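Long-range contacts in DNR protein (Pseudomonas aeruginosa, PDB 2Z69), which probably regulates transcription as a DNA-binding factor that responds to nitric oxide, this chain being the sensor domain of the longer protein: residues 30-35 with 110-115; 56-61 with 84-89. All coordinates share one frame; numbering follows the deposited sequence.

How the contacts relate
Strand 109-115 and its neighbour 55-59 tie the two contacts into one antiparallel sheet, where Phe114 N meets Phe56 O at 2.7 Å, probably a hydrogen bond. Contact 2, the more buried of the pair, lies about 6 Å (centre to centre) from the middle of the chain; contact 1 lies about 11 Å out and is only partly buried. The chemistry follows the place in the fold. Inside the sheet, 56-61 and 84-89 are joined by four direct backbone hydrogen bonds and aromatic packing. Where helix 25-33 runs out against the sheet, 30-35 and 110-115 share no direct hydrogen bond and meet through leucine, phenylalanine and bridging water.

Contact 1. Residues 30-35 with 110-115; sequences ELLASS and QLFRFS
Leu31 and Leu32 at the end of a helix each bring a branch to a phenylalanine of the strand. CD2 of Leu32 lies over a face of Phe112, 4.2 Å from the ring centroid and 14° off its normal, a CH-pi contact; the same methyl comes to the edge of the Phe114 ring. With CG anti to the backbone N (chi1 -172°), the Leu31 side chain reaches Phe114 and crosses it at about a right angle, Leu31 CG lying 3.7 Å from Phe114 CD2. Ser35 is the closest backbone link: Ser35 CA lies 3.3 Å from Arg113 O, a bent CA-H...O contact. Its CB also rests against Phe114 CD2. One shell further out, Ser35 OG and Ser35 N both donate to Leu32 O, the hydroxyl at 2.9 Å, so two donors share one acceptor, tying Ser35 back to the last helical turn and helping hold its hydroxyl. Water 1 joins the backbones, donating to Leu31 O and accepting from Ser115 N. The Arg113 guanidinium turns to Asp36 in a salt bridge. Helix 6-14 packs on Leu32 and Phe114, His10 meets Phe112 edge-to-face, and strands 36-40 and 55-59 flank strand 109-115, with helix 116-123 following Ser115.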
ATOM      1  N   GLU B  30       9.290  22.134  -2.716  1.00 22.61           N
ATOM      2  CA  GLU B  30      10.452  21.309  -3.061  1.00 23.18           C
ATOM      3  C   GLU B  30      10.144  20.351  -4.221  1.00 22.30           C
ATOM      4  O   GLU B  30      10.993  20.102  -5.081  1.00 21.59           O
ATOM      5  CB  GLU B  30      10.955  20.547  -1.827  1.00 22.90           C
ATOM      6  CG  GLU B  30      12.294  19.821  -2.029  1.00 25.32           C
ATOM      7  CD  GLU B  30      12.864  19.194  -0.756  1.00 26.18           C
ATOM      8  OE1 GLU B  30      12.402  19.523   0.362  1.00 34.62           O
ATOM      9  OE2 GLU B  30      13.799  18.371  -0.873  1.00 32.83           O
ATOM     10  N   LEU B  31       8.912  19.846  -4.237  1.00 21.65           N
ATOM     11  CA  LEU B  31       8.416  18.952  -5.288  1.00 21.05           C
ATOM     12  C   LEU B  31       8.299  19.669  -6.633  1.00 19.64           C
ATOM     13  O   LEU B  31       8.786  19.157  -7.653  1.00 17.25           O
ATOM     14  CB  LEU B  31       7.065  18.338  -4.866  1.00 21.20           C
ATOM     15  CG  LEU B  31       6.429  17.227  -5.708  1.00 23.51           C
ATOM     16  CD1 LEU B  31       7.403  16.072  -5.973  1.00 25.19           C
ATOM     17  CD2 LEU B  31       5.167  16.722  -5.042  1.00 21.76           C
ATOM     18  N   LEU B  32       7.647  20.837  -6.617  1.00 19.76           N
ATOM     19  CA  LEU B  32       7.634  21.758  -7.767  1.00 20.78           C
ATOM     20  C   LEU B  32       9.022  22.138  -8.281  1.00 20.70           C
ATOM     21  O   LEU B  32       9.240  22.202  -9.484  1.00 20.62           O
ATOM     22  CB  LEU B  32       6.833  23.031  -7.458  1.00 20.41           C
ATOM     23  CG  LEU B  32       5.316  22.865  -7.546  1.00 20.39           C
ATOM     24  CD1 LEU B  32       4.627  23.951  -6.759  1.00 18.39           C
ATOM     25  CD2 LEU B  32       4.854  22.865  -9.006  1.00 18.64           C
ATOM     26  N   ALA B  33       9.948  22.385  -7.364  1.00 21.56           N
ATOM     27  CA  ALA B  33      11.312  22.781  -7.727  1.00 22.12           C
ATOM     28  C   ALA B  33      12.034  21.737  -8.602  1.00 21.95           C
ATOM     29  O   ALA B  33      12.824  22.093  -9.485  1.00 22.10           O
ATOM     30  CB  ALA B  33      12.131  23.106  -6.456  1.00 22.06           C
ATOM     31  N   SER B  34      11.752  20.459  -8.363  1.00 21.73           N
ATOM     32  CA  SER B  34      12.340  19.369  -9.151  1.00 22.09           C
ATOM     33  C   SER B  34      11.458  18.901 -10.331  1.00 21.05           C
ATOM     34  O   SER B  34      11.842  17.997 -11.088  1.00 21.74           O
ATOM     35  CB  SER B  34      12.654  18.177  -8.248  1.00 22.54           C
ATOM     36  OG  SER B  34      13.412  17.201  -8.945  1.00 25.67           O
ATOM     37  N   SER B  35      10.287  19.502 -10.499  1.00 19.15           N
ATOM     38  CA  SER B  35       9.430  19.127 -11.626  1.00 19.77           C
ATOM     39  C   SER B  35       9.879  19.758 -12.959  1.00 18.98           C
ATOM     40  O   SER B  35      10.641  20.703 -12.970  1.00 19.33           O
ATOM     41  CB  SER B  35       7.957  19.454 -11.329  1.00 19.60           C
ATOM     42  OG  SER B  35       7.694  20.834 -11.454  1.00 21.92           O
ATOM     43  N   GLN B 110      -0.747  20.757 -21.425  1.00 16.76           N
ATOM     44  CA  GLN B 110       0.402  21.176 -20.663  1.00 16.74           C
ATOM     45  C   GLN B 110       0.412  20.408 -19.350  1.00 16.58           C
ATOM     46  O   GLN B 110      -0.626  20.246 -18.712  1.00 15.29           O
ATOM     47  CB  GLN B 110       0.389  22.706 -20.412  1.00 13.96           C
ATOM     48  CG  GLN B 110       1.700  23.189 -19.836  1.00 17.87           C
ATOM     49  CD  GLN B 110       1.815  24.700 -19.755  1.00 22.64           C
ATOM     50  OE1 GLN B 110       1.024  25.342 -19.087  1.00 24.25           O
ATOM     51  NE2 GLN B 110       2.815  25.267 -20.426  1.00 23.82           N
ATOM     52  N   LEU B 111       1.595  19.959 -18.939  1.00 17.84           N
ATOM     53  CA  LEU B 111       1.718  19.129 -17.736  1.00 19.48           C
ATOM     54  C   LEU B 111       2.870  19.535 -16.858  1.00 20.82           C
ATOM     55  O   LEU B 111       3.774  20.231 -17.322  1.00 22.91           O
ATOM     56  CB  LEU B 111       1.881  17.639 -18.089  1.00 18.26           C
ATOM     57  CG  LEU B 111       0.918  17.129 -19.162  1.00 22.35           C
ATOM     58  CD1 LEU B 111       1.752  16.863 -20.425  1.00 24.22           C
ATOM     59  CD2 LEU B 111       0.261  15.859 -18.742  1.00 22.65           C
ATOM     60  N   PHE B 112       2.811  19.094 -15.592  1.00 19.71           N
ATOM     61  CA  PHE B 112       3.947  19.030 -14.693  1.00 19.76           C
ATOM     62  C   PHE B 112       4.381  17.587 -14.655  1.00 19.50           C
ATOM     63  O   PHE B 112       3.544  16.718 -14.459  1.00 20.84           O
ATOM     64  CB  PHE B 112       3.517  19.423 -13.283  1.00 20.22           C
ATOM     65  CG  PHE B 112       3.350  20.896 -13.082  1.00 21.01           C
ATOM     66  CD1 PHE B 112       2.242  21.383 -12.399  1.00 17.67           C
ATOM     67  CD2 PHE B 112       4.311  21.794 -13.549  1.00 17.49           C
ATOM     68  CE1 PHE B 112       2.070  22.752 -12.174  1.00 16.41           C
ATOM     69  CE2 PHE B 112       4.163  23.176 -13.328  1.00 23.29           C
ATOM     70  CZ  PHE B 112       3.038  23.657 -12.629  1.00 20.17           C
ATOM     71  N   ARG B 113       5.665  17.316 -14.861  1.00 20.16           N
ATOM     72  CA  ARG B 113       6.216  15.964 -14.719  1.00 21.41           C
ATOM     73  C   ARG B 113       6.931  15.904 -13.390  1.00 22.07           C
ATOM     74  O   ARG B 113       7.941  16.595 -13.208  1.00 23.71           O
ATOM     75  CB  ARG B 113       7.248  15.682 -15.802  1.00 21.04           C
ATOM     76  CG  ARG B 113       8.182  14.517 -15.493  1.00 21.60           C
ATOM     77  CD  ARG B 113       8.935  13.975 -16.750  1.00 24.48           C
ATOM     78  NE  ARG B 113       9.663  15.046 -17.394  1.00 43.38           N
ATOM     79  CZ  ARG B 113       9.546  15.423 -18.662  1.00 44.48           C
ATOM     80  NH1 ARG B 113       8.743  14.793 -19.518  1.00 44.22           N
ATOM     81  NH2 ARG B 113      10.278  16.437 -19.077  1.00 45.12           N
ATOM     82  N   PHE B 114       6.435  15.096 -12.461  1.00 21.44           N
ATOM     83  CA  PHE B 114       7.085  14.957 -11.163  1.00 20.37           C
ATOM     84  C   PHE B 114       7.899  13.677 -11.111  1.00 21.72           C
ATOM     85  O   PHE B 114       7.430  12.633 -11.531  1.00 24.12           O
ATOM     86  CB  PHE B 114       6.037  14.908 -10.078  1.00 20.54           C
ATOM     87  CG  PHE B 114       5.215  16.143  -9.969  1.00 20.77           C
ATOM     88  CD1 PHE B 114       3.936  16.190 -10.487  1.00 19.34           C
ATOM     89  CD2 PHE B 114       5.701  17.255  -9.330  1.00 22.18           C
ATOM     90  CE1 PHE B 114       3.161  17.316 -10.358  1.00 16.15           C
ATOM     91  CE2 PHE B 114       4.924  18.388  -9.213  1.00 22.99           C
ATOM     92  CZ  PHE B 114       3.654  18.410  -9.732  1.00 20.28           C
ATOM     93  N   SER B 115       9.120  13.754 -10.601  1.00 21.00           N
ATOM     94  CA  SER B 115       9.953  12.585 -10.371  1.00 20.00           C
ATOM     95  C   SER B 115       9.357  11.670  -9.298  1.00 18.79           C
ATOM     96  O   SER B 115       8.949  12.141  -8.215  1.00 17.32           O
ATOM     97  CB  SER B 115      11.336  13.065  -9.905  1.00 21.19           C
ATOM     98  OG  SER B 115      12.128  11.998  -9.462  1.00 22.36           O
TER
HETATM   99  O   HOH W   1       9.814  16.551  -9.258  1.00 33.96           O
HETATM  100  O   HOH W   2      10.741  15.837 -13.177  1.00 30.94           O

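Contact 2. Residues 56-61 with 84-89; sequences FYYLIS and RNTFAE
Tyr57 and Phe87 meet through different first torsions: chi1 of -66° sets the tyrosine ring beside its own backbone N, while chi1 of 61° places Phe87 CG between its N and carbonyl carbon. This puts the Phe87 ring against Tyr57 CB, which stands over its face, 3.8 Å from the centroid, a CH-pi contact. The two ring planes are only 14° apart but slid so far that they barely overlap. Leu59 CB approaches the edge of the same Phe87 ring. On the other face of the sheet, Tyr58 turns its ring edge to the methyl of Thr86, Tyr58 CD2 lying 3.8 Å from Thr86 CG2. Tyr58 OH lies against the root of Arg84, 3.4 Å from Arg84 CA, not at the guanidinium, and the two side chains run alongside each other. Phe56 packs its CB and ring against Ala88 and Glu89.

Backbone bonds set this register. Tyr57 and Phe87 exchange two, Tyr57 N to Phe87 O at 3.1 Å and Phe87 N to Tyr57 O at 3.0 Å. Leu59 N donates to Asn85 O nearly straight, and Arg84 N donates to Leu59 O. Tyr58 and Thr86 form the intervening non-hydrogen-bonded pair. Glu89 also packs on Ser152 of the second subunit. The Tyr57, Leu59 and Phe87 face meets strands 45-47 and 63-69 in the interior, consistent with the beta barrel of cyclic nucleotide-binding domains.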
ATOM      1  N   PHE B  56       5.546  10.674 -12.636  1.00 17.89           N
ATOM      2  CA  PHE B  56       4.110  10.789 -12.886  1.00 17.98           C
ATOM      3  C   PHE B  56       3.786  12.249 -13.236  1.00 19.45           C
ATOM      4  O   PHE B  56       4.666  13.107 -13.138  1.00 19.39           O
ATOM      5  CB  PHE B  56       3.290  10.310 -11.691  1.00 15.07           C
ATOM      6  CG  PHE B  56       3.427  11.162 -10.480  1.00 15.63           C
ATOM      7  CD1 PHE B  56       4.580  11.089  -9.680  1.00 15.38           C
ATOM      8  CD2 PHE B  56       2.388  12.007 -10.087  1.00 18.49           C
ATOM      9  CE1 PHE B  56       4.710  11.867  -8.539  1.00 16.72           C
ATOM     10  CE2 PHE B  56       2.507  12.804  -8.945  1.00 16.73           C
ATOM     11  CZ  PHE B  56       3.658  12.724  -8.160  1.00 18.32           C
ATOM     12  N   TYR B  57       2.533  12.498 -13.628  1.00 18.53           N
ATOM     13  CA  TYR B  57       2.134  13.730 -14.285  1.00 18.51           C
ATOM     14  C   TYR B  57       0.908  14.375 -13.624  1.00 21.05           C
ATOM     15  O   TYR B  57      -0.002  13.695 -13.173  1.00 19.36           O
ATOM     16  CB  TYR B  57       1.846  13.467 -15.757  1.00 19.42           C
ATOM     17  CG  TYR B  57       3.102  13.071 -16.480  1.00 21.50           C
ATOM     18  CD1 TYR B  57       3.597  11.763 -16.411  1.00 18.27           C
ATOM     19  CD2 TYR B  57       3.843  14.032 -17.164  1.00 20.60           C
ATOM     20  CE1 TYR B  57       4.817  11.426 -17.049  1.00 17.49           C
ATOM     21  CE2 TYR B  57       5.040  13.714 -17.764  1.00 20.25           C
ATOM     22  CZ  TYR B  57       5.504  12.415 -17.731  1.00 20.35           C
ATOM     23  OH  TYR B  57       6.711  12.148 -18.377  1.00 25.94           O
ATOM     24  N   TYR B  58       0.936  15.700 -13.531  1.00 20.61           N
ATOM     25  CA  TYR B  58      -0.276  16.457 -13.277  1.00 21.22           C
ATOM     26  C   TYR B  58      -0.657  17.174 -14.572  1.00 22.38           C
ATOM     27  O   TYR B  58       0.181  17.851 -15.192  1.00 24.45           O
ATOM     28  CB  TYR B  58      -0.025  17.450 -12.168  1.00 21.74           C
ATOM     29  CG  TYR B  58      -1.189  18.344 -11.856  1.00 19.21           C
ATOM     30  CD1 TYR B  58      -1.268  19.604 -12.439  1.00 20.27           C
ATOM     31  CD2 TYR B  58      -2.201  17.933 -11.000  1.00 20.00           C
ATOM     32  CE1 TYR B  58      -2.305  20.456 -12.182  1.00 24.90           C
ATOM     33  CE2 TYR B  58      -3.278  18.804 -10.704  1.00 25.40           C
ATOM     34  CZ  TYR B  58      -3.301  20.061 -11.318  1.00 22.31           C
ATOM     35  OH  TYR B  58      -4.300  20.937 -11.115  1.00 21.35           O
ATOM     36  N   LEU B  59      -1.911  17.025 -14.985  1.00 21.27           N
ATOM     37  CA  LEU B  59      -2.388  17.642 -16.231  1.00 21.52           C
ATOM     38  C   LEU B  59      -2.932  19.047 -15.939  1.00 20.30           C
ATOM     39  O   LEU B  59      -4.030  19.221 -15.392  1.00 18.93           O
ATOM     40  CB  LEU B  59      -3.462  16.730 -16.896  1.00 21.77           C
ATOM     41  CG  LEU B  59      -3.996  17.031 -18.292  1.00 19.57           C
ATOM     42  CD1 LEU B  59      -2.890  17.252 -19.294  1.00 23.41           C
ATOM     43  CD2 LEU B  59      -4.941  15.909 -18.741  1.00 19.60           C
ATOM     44  N   ILE B  60      -2.152  20.063 -16.301  1.00 19.70           N
ATOM     45  CA  ILE B  60      -2.566  21.442 -16.039  1.00 18.49           C
ATOM     46  C   ILE B  60      -3.746  21.756 -16.962  1.00 19.02           C
ATOM     47  O   ILE B  60      -4.802  22.144 -16.501  1.00 18.82           O
ATOM     48  CB  ILE B  60      -1.416  22.460 -16.237  1.00 17.86           C
ATOM     49  CG1 ILE B  60      -0.217  22.125 -15.326  1.00 17.49           C
ATOM     50  CG2 ILE B  60      -1.913  23.902 -16.032  1.00 18.19           C
ATOM     51  CD1 ILE B  60       1.122  22.471 -15.999  1.00 16.89           C
ATOM     52  N   SER B  61      -3.571  21.516 -18.266  1.00 21.20           N
ATOM     53  CA  SER B  61      -4.604  21.886 -19.239  1.00 21.03           C
ATOM     54  C   SER B  61      -4.570  20.828 -20.304  1.00 21.38           C
ATOM     55  O   SER B  61      -3.501  20.264 -20.599  1.00 20.55           O
ATOM     56  CB  SER B  61      -4.310  23.267 -19.850  1.00 23.06           C
ATOM     57  OG  SER B  61      -3.107  23.239 -20.628  1.00 20.09           O
ATOM     58  N   ARG B  84      -6.483  19.083 -14.489  1.00 21.17           N
ATOM     59  CA  ARG B  84      -6.425  19.151 -13.014  1.00 20.84           C
ATOM     60  C   ARG B  84      -6.516  17.752 -12.344  1.00 20.55           C
ATOM     61  O   ARG B  84      -7.032  17.608 -11.232  1.00 19.63           O
ATOM     62  CB  ARG B  84      -7.458  20.134 -12.464  1.00 20.29           C
ATOM     63  CG  ARG B  84      -7.315  21.567 -13.006  1.00 21.17           C
ATOM     64  CD  ARG B  84      -8.241  22.582 -12.254  1.00 25.19           C
ATOM     65  NE  ARG B  84      -9.669  22.355 -12.513  1.00 36.06           N
ATOM     66  CZ  ARG B  84     -10.300  22.661 -13.652  1.00 41.54           C
ATOM     67  NH1 ARG B  84      -9.654  23.223 -14.674  1.00 45.45           N
ATOM     68  NH2 ARG B  84     -11.590  22.392 -13.778  1.00 40.46           N
ATOM     69  N   ASN B  85      -6.015  16.734 -13.051  1.00 19.52           N
ATOM     70  CA  ASN B  85      -5.930  15.377 -12.529  1.00 19.34           C
ATOM     71  C   ASN B  85      -4.570  14.825 -12.789  1.00 18.52           C
ATOM     72  O   ASN B  85      -3.870  15.363 -13.619  1.00 18.33           O
ATOM     73  CB  ASN B  85      -6.925  14.479 -13.221  1.00 19.75           C
ATOM     74  CG  ASN B  85      -8.287  14.663 -12.692  1.00 20.66           C
ATOM     75  OD1 ASN B  85      -8.604  14.165 -11.629  1.00 19.70           O
ATOM     76  ND2 ASN B  85      -9.110  15.398 -13.415  1.00 29.19           N
ATOM     77  N   THR B  86      -4.197  13.786 -12.041  1.00 18.19           N
ATOM     78  CA  THR B  86      -2.863  13.172 -12.141  1.00 16.92           C
ATOM     79  C   THR B  86      -3.024  11.862 -12.844  1.00 16.46           C
ATOM     80  O   THR B  86      -4.116  11.352 -12.929  1.00 15.19           O
ATOM     81  CB  THR B  86      -2.187  12.901 -10.759  1.00 16.60           C
ATOM     82  OG1 THR B  86      -3.100  12.187  -9.896  1.00 17.18           O
ATOM     83  CG2 THR B  86      -1.767  14.228 -10.094  1.00 16.25           C
ATOM     84  N   PHE B  87      -1.922  11.336 -13.365  1.00 17.35           N
ATOM     85  CA  PHE B  87      -1.901  10.011 -13.919  1.00 17.07           C
ATOM     86  C   PHE B  87      -0.509   9.408 -13.804  1.00 16.60           C
ATOM     87  O   PHE B  87       0.478  10.126 -13.654  1.00 15.95           O
ATOM     88  CB  PHE B  87      -2.448   9.992 -15.376  1.00 18.93           C
ATOM     89  CG  PHE B  87      -1.666  10.846 -16.368  1.00 17.46           C
ATOM     90  CD1 PHE B  87      -2.030  12.181 -16.609  1.00 20.99           C
ATOM     91  CD2 PHE B  87      -0.656  10.280 -17.125  1.00 15.92           C
ATOM     92  CE1 PHE B  87      -1.362  12.932 -17.563  1.00 18.20           C
ATOM     93  CE2 PHE B  87       0.021  11.007 -18.074  1.00 15.57           C
ATOM     94  CZ  PHE B  87      -0.315  12.329 -18.299  1.00 15.94           C
ATOM     95  N   ALA B  88      -0.445   8.080 -13.841  1.00 17.46           N
ATOM     96  CA  ALA B  88       0.816   7.338 -13.733  1.00 18.17           C
ATOM     97  C   ALA B  88       1.434   7.254 -12.321  1.00 18.87           C
ATOM     98  O   ALA B  88       2.526   6.704 -12.163  1.00 19.54           O
ATOM     99  CB  ALA B  88       1.861   7.864 -14.788  1.00 19.39           C
ATOM    100  N   GLU B  89       0.739   7.748 -11.296  1.00 18.90           N
ATOM    101  CA  GLU B  89       1.292   7.726  -9.931  1.00 20.01           C
ATOM    102  C   GLU B  89       1.363   6.296  -9.376  1.00 20.05           C
ATOM    103  O   GLU B  89       2.203   5.990  -8.535  1.00 19.84           O
ATOM    104  CB  GLU B  89       0.476   8.605  -8.985  1.00 20.08           C
ATOM    105  CG  GLU B  89      -0.975   8.166  -8.809  1.00 21.05           C
ATOM    106  CD  GLU B  89      -1.947   8.924  -9.716  1.00 27.83           C
ATOM    107  OE1 GLU B  89      -1.543   9.345 -10.811  1.00 31.54           O
ATOM    108  OE2 GLU B  89      -3.117   9.094  -9.334  1.00 27.45           O
TER